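Local coordinates for protein putative oxidoreductase with NAD(P)-binding Rossmann-fold domain (PDB 3UUW) that is probably an NAD(P)-dependent oxidoreductase of the GFO/IDH/MocA family, binding a nucleotide cofactor in its Rossmann-fold domain, at residues K20-I25 / Y94-L99; T78-I83 / E107-L112. One frame throughout, in Å; residues are numbered along the deposited sequence.

Contact 1 of 2, residues K20-I25 / Y94-L99; sequences KAYLPI and YVDKPL
Y22 OH is both acceptor and donor towards segment 94-99. Y94 OH donates to Y22 OH over 2.7 Å, and Y22 OH donates to D96 OD1 at 2.8 Å, a chain running from tyrosine to tyrosine to carboxylate. D96 OD1 is approached on its syn side, with the donor 25° out of the carboxylate plane. The second carboxylate oxygen, OD2, is held by H73 ND1, so both oxygens of D96 have partners, and two bonds together limit the turning of its carboxylate. Each tyrosine hydroxyl lies at the edge of the other ring, in its plane; the rings themselves meet obliquely, planes 65° apart, with Y22 CE1 against Y94 CE1 at 3.5 Å. This is the Rossmann fold of the GFO/IDH/MocA family: helix 16-26, which follows the first strand and the turn with a GxGxxA pattern, consistent with a Rossmann nucleotide-binding loop, faces the C-terminal end of strand 92-95. Backbone hydrogen bonds of Y94 with I70 and L72 place that strand beside strand 69-72 in the parallel sheet. Y94 reaches the helix because its CG stands anti to the backbone N (chi1 175°). H73 also stacks on the Y22 ring, and F269, at the start of helix 269-281, meets that ring edge-to-face, so this helix covers the buried hydrogen-bond chain from outside the Rossmann sheet.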
loop_
_atom_site.group_PDB
_atom_site.type_symbol
_atom_site.label_atom_id
_atom_site.label_comp_id
_atom_site.label_asym_id
_atom_site.label_seq_id
_atom_site.Cartn_x
_atom_site.Cartn_y
_atom_site.Cartn_z
ATOM N N LYS A 20 22.768 6.694 18.866
ATOM C CA LYS A 20 21.995 6.393 17.659
ATOM C C LYS A 20 21.485 7.608 16.880
ATOM O O LYS A 20 21.302 7.497 15.667
ATOM C CB LYS A 20 20.807 5.465 17.982
ATOM C CG LYS A 20 19.641 6.134 18.658
ATOM C CD LYS A 20 18.539 5.119 18.931
ATOM C CE LYS A 20 17.353 5.759 19.600
ATOM N NZ LYS A 20 16.285 4.766 19.849
ATOM N N ALA A 21 21.263 8.737 17.566
ATOM C CA ALA A 21 20.619 9.939 16.959
ATOM C C ALA A 21 21.518 11.126 16.717
ATOM O O ALA A 21 21.138 12.034 15.928
ATOM C CB ALA A 21 19.440 10.396 17.828
ATOM N N TYR A 22 22.676 11.175 17.401
ATOM C CA TYR A 22 23.586 12.325 17.304
ATOM C C TYR A 22 24.995 12.016 16.849
ATOM O O TYR A 22 25.463 12.634 15.873
ATOM C CB TYR A 22 23.588 13.117 18.607
ATOM C CG TYR A 22 22.244 13.729 18.866
ATOM C CD1 TYR A 22 21.871 14.904 18.230
ATOM C CD2 TYR A 22 21.305 13.091 19.667
ATOM C CE1 TYR A 22 20.619 15.479 18.448
ATOM C CE2 TYR A 22 20.044 13.645 19.890
ATOM C CZ TYR A 22 19.703 14.826 19.270
ATOM O OH TYR A 22 18.458 15.396 19.481
ATOM N N LEU A 23 25.669 11.068 17.517
ATOM C CA LEU A 23 27.037 10.693 17.152
ATOM C C LEU A 23 27.162 10.354 15.669
ATOM O O LEU A 23 28.116 10.831 15.015
ATOM C CB LEU A 23 27.576 9.570 18.060
ATOM C CG LEU A 23 28.043 10.061 19.435
ATOM C CD1 LEU A 23 28.211 8.936 20.434
ATOM C CD2 LEU A 23 29.340 10.895 19.294
ATOM N N PRO A 24 26.190 9.597 15.105
ATOM C CA PRO A 24 26.392 9.257 13.689
ATOM C C PRO A 24 26.470 10.452 12.746
ATOM O O PRO A 24 27.088 10.354 11.690
ATOM C CB PRO A 24 25.188 8.369 13.369
ATOM C CG PRO A 24 24.866 7.712 14.696
ATOM C CD PRO A 24 25.044 8.844 15.672
ATOM N N ILE A 25 25.863 11.567 13.112
ATOM C CA ILE A 25 25.961 12.762 12.259
ATOM C C ILE A 25 27.099 13.699 12.687
ATOM O O ILE A 25 27.854 14.219 11.824
ATOM C CB ILE A 25 24.609 13.493 12.132
ATOM C CG1 ILE A 25 23.974 13.713 13.488
ATOM C CG2 ILE A 25 23.690 12.707 11.242
ATOM C CD1 ILE A 25 22.494 14.151 13.453
ATOM N N TYR A 94 22.671 22.681 23.310
ATOM C CA TYR A 94 21.595 21.905 22.700
ATOM C C TYR A 94 21.287 20.743 23.638
ATOM O O TYR A 94 22.192 20.012 24.055
ATOM C CB TYR A 94 22.014 21.366 21.339
ATOM C CG TYR A 94 21.007 20.455 20.666
ATOM C CD1 TYR A 94 20.866 19.098 21.047
ATOM C CD2 TYR A 94 20.177 20.940 19.649
ATOM C CE1 TYR A 94 19.936 18.269 20.419
ATOM C CE2 TYR A 94 19.252 20.118 19.019
ATOM C CZ TYR A 94 19.132 18.789 19.409
ATOM O OH TYR A 94 18.207 17.991 18.754
ATOM N N VAL A 95 20.019 20.562 23.987
ATOM C CA VAL A 95 19.630 19.483 24.916
ATOM C C VAL A 95 18.394 18.753 24.380
ATOM O O VAL A 95 17.512 19.360 23.773
ATOM C CB VAL A 95 19.375 20.056 26.365
ATOM C CG1 VAL A 95 18.163 21.001 26.371
ATOM C CG2 VAL A 95 19.172 18.980 27.345
ATOM N N ASP A 96 18.335 17.441 24.595
ATOM C CA ASP A 96 17.118 16.701 24.269
ATOM C C ASP A 96 15.958 17.157 25.139
ATOM O O ASP A 96 16.154 17.700 26.246
ATOM C CB ASP A 96 17.326 15.211 24.411
ATOM C CG ASP A 96 18.075 14.647 23.231
ATOM O OD1 ASP A 96 17.586 14.801 22.065
ATOM O OD2 ASP A 96 19.143 14.066 23.459
ATOM N N LYS A 97 14.750 16.956 24.624
ATOM C CA LYS A 97 13.550 17.334 25.344
ATOM C C LYS A 97 13.350 16.427 26.550
ATOM O O LYS A 97 13.853 15.295 26.565
ATOM C CB LYS A 97 12.317 17.330 24.416
ATOM C CG LYS A 97 12.058 16.098 23.509
ATOM C CD LYS A 97 11.640 14.840 24.264
ATOM C CE LYS A 97 12.766 13.848 24.347
ATOM N NZ LYS A 97 12.448 12.701 25.225
ATOM N N PRO A 98 12.702 16.935 27.604
ATOM C CA PRO A 98 12.278 18.323 27.797
ATOM C C PRO A 98 13.466 19.132 28.339
ATOM O O PRO A 98 14.465 18.552 28.790
ATOM C CB PRO A 98 11.194 18.187 28.853
ATOM C CG PRO A 98 11.681 17.098 29.706
ATOM C CD PRO A 98 12.346 16.110 28.770
ATOM N N LEU A 99 13.364 20.446 28.308
ATOM C CA LEU A 99 14.451 21.321 28.764
ATOM C C LEU A 99 14.894 20.937 30.183
ATOM O O LEU A 99 16.061 20.611 30.418
ATOM C CB LEU A 99 13.979 22.765 28.728
ATOM C CG LEU A 99 14.950 23.846 29.198
ATOM C CD1 LEU A 99 16.345 23.635 28.596
ATOM C CD2 LEU A 99 14.423 25.240 28.840
#

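Contact 2 of 2, residues T78-I83 / E107-L112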
loop_
_atom_site.group_PDB
_atom_site.type_symbol
_atom_site.label_atom_id
_atom_site.label_comp_id
_atom_site.label_asym_id
_atom_site.label_seq_id
_atom_site.Cartn_x
_atom_site.Cartn_y
_atom_site.Cartn_z
ATOM N N THR A 78 18.895 15.424 35.248
ATOM C CA THR A 78 20.191 16.081 35.395
ATOM C C THR A 78 20.292 17.359 34.561
ATOM O O THR A 78 21.252 18.110 34.687
ATOM C CB THR A 78 21.354 15.139 34.977
ATOM O OG1 THR A 78 21.266 14.843 33.578
ATOM C CG2 THR A 78 21.314 13.849 35.768
ATOM N N HIS A 79 19.317 17.610 33.700
ATOM C CA HIS A 79 19.419 18.795 32.823
ATOM C C HIS A 79 19.611 20.105 33.575
ATOM O O HIS A 79 20.484 20.898 33.225
ATOM C CB HIS A 79 18.167 18.935 31.966
ATOM C CG HIS A 79 18.040 17.916 30.880
ATOM N ND1 HIS A 79 17.025 17.967 29.950
ATOM C CD2 HIS A 79 18.796 16.840 30.552
ATOM C CE1 HIS A 79 17.139 16.946 29.118
ATOM N NE2 HIS A 79 18.207 16.247 29.459
ATOM N N TYR A 80 18.768 20.363 34.560
ATOM C CA TYR A 80 18.765 21.647 35.271
ATOM C C TYR A 80 20.129 22.006 35.848
ATOM O O TYR A 80 20.654 23.072 35.566
ATOM C CB TYR A 80 17.663 21.666 36.330
ATOM C CG TYR A 80 17.605 22.901 37.214
ATOM C CD1 TYR A 80 17.320 24.162 36.684
ATOM C CD2 TYR A 80 17.803 22.801 38.583
ATOM C CE1 TYR A 80 17.249 25.275 37.485
ATOM C CE2 TYR A 80 17.745 23.905 39.392
ATOM C CZ TYR A 80 17.464 25.141 38.848
ATOM O OH TYR A 80 17.404 26.218 39.675
ATOM N N GLU A 81 20.726 21.104 36.620
ATOM C CA GLU A 81 22.026 21.386 37.203
ATOM C C GLU A 81 23.145 21.455 36.172
ATOM O O GLU A 81 24.026 22.295 36.291
ATOM C CB GLU A 81 22.390 20.389 38.309
ATOM C CG GLU A 81 21.493 20.500 39.545
ATOM C CD GLU A 81 21.510 21.884 40.228
ATOM O OE1 GLU A 81 22.430 22.699 39.965
ATOM O OE2 GLU A 81 20.600 22.148 41.059
ATOM N N ILE A 82 23.129 20.578 35.176
ATOM C CA ILE A 82 24.181 20.609 34.173
ATOM C C ILE A 82 24.101 21.880 33.328
ATOM O O ILE A 82 25.108 22.530 33.099
ATOM C CB ILE A 82 24.188 19.360 33.258
ATOM C CG1 ILE A 82 24.498 18.093 34.063
ATOM C CG2 ILE A 82 25.198 19.551 32.126
ATOM C CD1 ILE A 82 24.384 16.796 33.241
ATOM N N ILE A 83 22.904 22.245 32.872
ATOM C CA ILE A 83 22.775 23.416 32.004
ATOM C C ILE A 83 23.162 24.711 32.731
ATOM O O ILE A 83 23.724 25.602 32.121
ATOM C CB ILE A 83 21.371 23.515 31.381
ATOM C CG1 ILE A 83 21.102 22.281 30.515
ATOM C CG2 ILE A 83 21.246 24.808 30.529
ATOM C CD1 ILE A 83 19.648 22.167 29.968
ATOM N N GLU A 107 12.223 27.920 32.655
ATOM C CA GLU A 107 12.138 29.380 32.554
ATOM C C GLU A 107 13.382 30.063 33.132
ATOM O O GLU A 107 13.854 31.062 32.587
ATOM C CB GLU A 107 10.877 29.877 33.247
ATOM C CG GLU A 107 9.588 29.513 32.492
ATOM C CD GLU A 107 8.303 29.820 33.276
ATOM O OE1 GLU A 107 8.304 29.692 34.503
ATOM O OE2 GLU A 107 7.279 30.161 32.654
ATOM N N GLU A 108 13.918 29.506 34.206
ATOM C CA GLU A 108 15.110 30.045 34.842
ATOM C C GLU A 108 16.324 29.892 33.926
ATOM O O GLU A 108 17.118 30.820 33.771
ATOM C CB GLU A 108 15.378 29.358 36.178
ATOM C CG GLU A 108 16.583 29.937 36.920
ATOM C CD GLU A 108 17.016 29.113 38.106
ATOM O OE1 GLU A 108 16.226 28.271 38.584
ATOM O OE2 GLU A 108 18.157 29.332 38.583
ATOM N N LEU A 109 16.450 28.721 33.311
ATOM C CA LEU A 109 17.550 28.446 32.386
ATOM C C LEU A 109 17.482 29.350 31.153
ATOM O O LEU A 109 18.496 29.834 30.692
ATOM C CB LEU A 109 17.586 26.991 31.975
ATOM C CG LEU A 109 17.808 25.950 33.087
ATOM C CD1 LEU A 109 17.582 24.538 32.534
ATOM C CD2 LEU A 109 19.213 26.128 33.719
ATOM N N ILE A 110 16.278 29.570 30.637
ATOM C CA ILE A 110 16.090 30.442 29.476
ATOM C C ILE A 110 16.593 31.841 29.794
ATOM O O ILE A 110 17.317 32.474 28.986
ATOM C CB ILE A 110 14.611 30.444 28.981
ATOM C CG1 ILE A 110 14.286 29.090 28.318
ATOM C CG2 ILE A 110 14.354 31.629 27.992
ATOM C CD1 ILE A 110 12.752 28.767 28.281
ATOM N N GLU A 111 16.228 32.359 30.965
ATOM C CA GLU A 111 16.671 33.701 31.314
ATOM C C GLU A 111 18.181 33.759 31.479
ATOM O O GLU A 111 18.813 34.721 31.025
ATOM C CB GLU A 111 15.954 34.229 32.550
ATOM C CG GLU A 111 14.467 34.445 32.311
ATOM C CD GLU A 111 14.178 35.291 31.068
ATOM O OE1 GLU A 111 14.827 36.347 30.910
ATOM O OE2 GLU A 111 13.299 34.890 30.261
ATOM N N LEU A 112 18.760 32.740 32.089
ATOM C CA LEU A 112 20.227 32.679 32.219
ATOM C C LEU A 112 20.885 32.701 30.831
ATOM O O LEU A 112 21.828 33.474 30.593
ATOM C CB LEU A 112 20.658 31.449 33.022
ATOM C CG LEU A 112 22.158 31.275 33.253
ATOM C CD1 LEU A 112 22.764 32.502 33.922
ATOM C CD2 LEU A 112 22.428 30.006 34.089
#
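Y80 and L109 bring helices 79-88 and 103-116 together, the aromatic CD1 lying 4.0 Å from the leucine CD2. That methyl does most of the apolar work: it also rests 3.9 Å from the backbone O of Y80 and 4.0 Å from CG2 of I83, while the other branch, CD1, lies beside I83 CD1. L109 thus wedges between two residues one helical turn apart, crossing the I83 side chain at about a right angle. The two helices flank the same face of the parallel Rossmann sheet and run nearly parallel: the axes of the short segments 79-83 and 107-112 approach to 10.6 Å at an angle of 15°, as successive beta-alpha-beta crossovers require. I83 and L109 both reach L120 of strand 120-122, the outermost of the sheet within this chain. The polar interaction lies nearer the surface. Y80 OH donates to E108 OE1 at 2.6 Å. It meets that oxygen on the syn side but 28° out of the carboxylate plane, and the ring and carboxylate planes are steeply inclined. E108 spans the gap with an extended chain, CG anti to the backbone N (chi1 -177°). K84 NZ adds a weak hydrogen bond to the same phenol oxygen.

Both contacts belong to the Rossmann-fold domain, their centres about 17 Å apart. Their segments alternate along the chain: 20-25, then 78-83, 94-99 and 107-112. Strand 92-95 stands between helices 79-88 and 103-116 in sequence, so the strand of contact 1 joins the two helices of contact 2. Contact 1 brings helix 16-26 to one side of the sheet, contact 2 pairs helices on the other, and these two layers build the domain that probably binds the nucleotide cofactor. H79 ties them directly, its ND1 probably hydrogen-bonded to L99 O (2.9 Å), while V95 packs against the H79 ring and I83. The loop after the strand is thus probably held against the start of helix 79-88.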